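Local coordinates for N-terminal cyanobactin protease (Planktothrix agardhii NIES-596, PDB 4H6W), which probably acts as a subtilisin-like serine endopeptidase in the maturation of prenylagaramide, a cyanobactin, the chain here holding the N-terminal protease part of a longer protein, at residues S260-N265 with K279-D284. Residues are numbered along the deposited sequence; the frame is centred on the assembly and turned at random.
Sequences SATPCN and KLNILD
Thr262 and Lys279 face each other as a single antiparallel, hydrogen-bonded pair, each backbone N-H answered by the other's carbonyl: Thr262 N to Lys279 O and Lys279 N to Thr262 O, both 2.9 Å. Ala261 adds a CA-H...O contact to the same Lys279 carbonyl. The lysine chain then runs past the threonine at a slant, its CB 3.7 Å from Thr262 OG1. The bend at chi3 (-94°) brings Lys279 CE to 3.8 Å from Thr262 OG1. The same carbon, Lys279 CE, lies 4.2 Å from SG of Cys264, which is disulfide-bonded to Cys275. The amine ends beyond the pair, in a weak hydrogen bond to Gly184 O.

Farther along, Asn281 stands at roughly a right angle to Thr262, its CB 3.1 Å from Ser260 O. With CG anti to the backbone N (chi1 -173°), its amide turns toward the first helical turn, where OD1 accepts from Asp284 N at 3.2 Å. Replacing Asn281 by an alanine removes the amide, and Asp284 N is then likely to lose its capping acceptor. Ser260 lays its CB against the backbone and CB of Asp284, while its OG bonds back to Ala256 O and accepts from a water that in turn accepts from Asn281 N. A second water joins Thr262 OG1 to Leu280 O.

The segments thus tie the exit of helix 250-259 to the start of helix 282-289, away from the predicted catalytic triad. A one-bridge antiparallel pairing leads into an asparagine N-cap at the last modelled helix of this subtilisin-like protease part.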
loop_
_atom_site.group_PDB
_atom_site.type_symbol
_atom_site.label_atom_id
_atom_site.label_comp_id
_atom_site.label_asym_id
_atom_site.label_seq_id
_atom_site.Cartn_x
_atom_site.Cartn_y
_atom_site.Cartn_z
ATOM N N SER A 260 4.320 -11.288 10.994
ATOM C CA SER A 260 4.594 -10.402 12.108
ATOM C C SER A 260 3.370 -9.592 12.575
ATOM O O SER A 260 3.474 -8.832 13.542
ATOM C CB SER A 260 5.703 -9.446 11.720
ATOM O OG SER A 260 5.248 -8.504 10.747
ATOM N N ALA A 261 2.220 -9.724 11.910
ATOM C CA ALA A 261 1.047 -8.952 12.332
ATOM C C ALA A 261 0.603 -9.333 13.766
ATOM O O ALA A 261 0.498 -10.513 14.075
ATOM C CB ALA A 261 -0.091 -9.131 11.343
ATOM N N THR A 262 0.367 -8.351 14.639
ATOM C CA THR A 262 -0.051 -8.669 16.008
ATOM C C THR A 262 -1.565 -8.766 16.114
ATOM O O THR A 262 -2.266 -7.792 15.830
ATOM C CB THR A 262 0.496 -7.694 17.093
ATOM O OG1 THR A 262 -0.091 -6.405 16.940
ATOM C CG2 THR A 262 1.981 -7.541 17.010
ATOM N N PRO A 263 -2.079 -9.947 16.520
ATOM C CA PRO A 263 -3.523 -10.179 16.669
ATOM C C PRO A 263 -4.165 -9.209 17.649
ATOM O O PRO A 263 -3.498 -8.725 18.562
ATOM C CB PRO A 263 -3.594 -11.601 17.233
ATOM C CG PRO A 263 -2.338 -12.254 16.754
ATOM C CD PRO A 263 -1.299 -11.171 16.804
ATOM N N CYS A 264 -5.447 -8.921 17.445
ATOM C CA CYS A 264 -6.213 -8.088 18.370
ATOM C C CYS A 264 -6.770 -8.916 19.533
ATOM O O CYS A 264 -7.325 -10.002 19.319
ATOM C CB CYS A 264 -7.377 -7.407 17.646
ATOM S SG CYS A 264 -6.936 -6.277 16.302
ATOM N N ASN A 265 -6.621 -8.394 20.753
ATOM C CA ASN A 265 -7.251 -8.966 21.953
ATOM C C ASN A 265 -8.669 -8.396 22.153
ATOM O O ASN A 265 -9.031 -7.434 21.469
ATOM C CB ASN A 265 -6.362 -8.751 23.187
ATOM C CG ASN A 265 -5.728 -7.372 23.228
ATOM O OD1 ASN A 265 -6.405 -6.353 23.083
ATOM N ND2 ASN A 265 -4.417 -7.336 23.435
ATOM N N LYS A 279 -2.460 -6.607 13.154
ATOM C CA LYS A 279 -1.966 -5.233 13.035
ATOM C C LYS A 279 -0.539 -5.172 12.539
ATOM O O LYS A 279 0.306 -5.951 12.981
ATOM C CB LYS A 279 -2.041 -4.512 14.379
ATOM C CG LYS A 279 -3.443 -4.404 14.959
ATOM C CD LYS A 279 -3.451 -3.608 16.254
ATOM C CE LYS A 279 -3.337 -4.495 17.478
ATOM N NZ LYS A 279 -3.588 -3.689 18.705
ATOM N N LEU A 280 -0.280 -4.234 11.630
ATOM C CA LEU A 280 1.069 -3.953 11.151
ATOM C C LEU A 280 2.051 -3.800 12.305
ATOM O O LEU A 280 1.809 -3.022 13.234
ATOM C CB LEU A 280 1.073 -2.677 10.310
ATOM C CG LEU A 280 2.433 -2.068 9.960
ATOM C CD1 LEU A 280 3.170 -2.919 8.934
ATOM C CD2 LEU A 280 2.232 -0.643 9.455
ATOM N N ASN A 281 3.153 -4.544 12.234
ATOM C CA ASN A 281 4.141 -4.579 13.304
ATOM C C ASN A 281 5.523 -4.586 12.696
ATOM O O ASN A 281 6.070 -5.646 12.375
ATOM C CB ASN A 281 3.929 -5.814 14.193
ATOM C CG ASN A 281 4.828 -5.834 15.427
ATOM O OD1 ASN A 281 5.971 -5.354 15.423
ATOM N ND2 ASN A 281 4.311 -6.404 16.496
ATOM N N ILE A 282 6.082 -3.390 12.554
ATOM C CA ILE A 282 7.327 -3.176 11.815
ATOM C C ILE A 282 8.524 -3.923 12.421
ATOM O O ILE A 282 9.284 -4.594 11.694
ATOM C CB ILE A 282 7.641 -1.665 11.686
ATOM C CG1 ILE A 282 6.506 -0.934 10.941
ATOM C CG2 ILE A 282 8.994 -1.439 11.015
ATOM C CD1 ILE A 282 6.763 0.552 10.739
ATOM N N LEU A 283 8.685 -3.814 13.740
ATOM C CA LEU A 283 9.854 -4.390 14.431
ATOM C C LEU A 283 9.913 -5.899 14.256
ATOM O O LEU A 283 10.960 -6.458 13.921
ATOM C CB LEU A 283 9.865 -4.011 15.912
ATOM C CG LEU A 283 10.183 -2.536 16.131
ATOM C CD1 LEU A 283 10.227 -2.190 17.615
ATOM C CD2 LEU A 283 11.498 -2.183 15.438
ATOM N N ASP A 284 8.765 -6.535 14.454
ATOM C CA ASP A 284 8.624 -7.962 14.246
ATOM C C ASP A 284 8.742 -8.365 12.767
ATOM O O ASP A 284 9.324 -9.411 12.467
ATOM C CB ASP A 284 7.326 -8.444 14.879
ATOM C CG ASP A 284 7.330 -8.308 16.404
ATOM O OD1 ASP A 284 8.399 -8.021 16.994
ATOM O OD2 ASP A 284 6.262 -8.493 17.027
HETATM O O HOH W 1 3.285 -6.610 10.461
HETATM O O HOH W 2 1.735 -4.227 16.204
#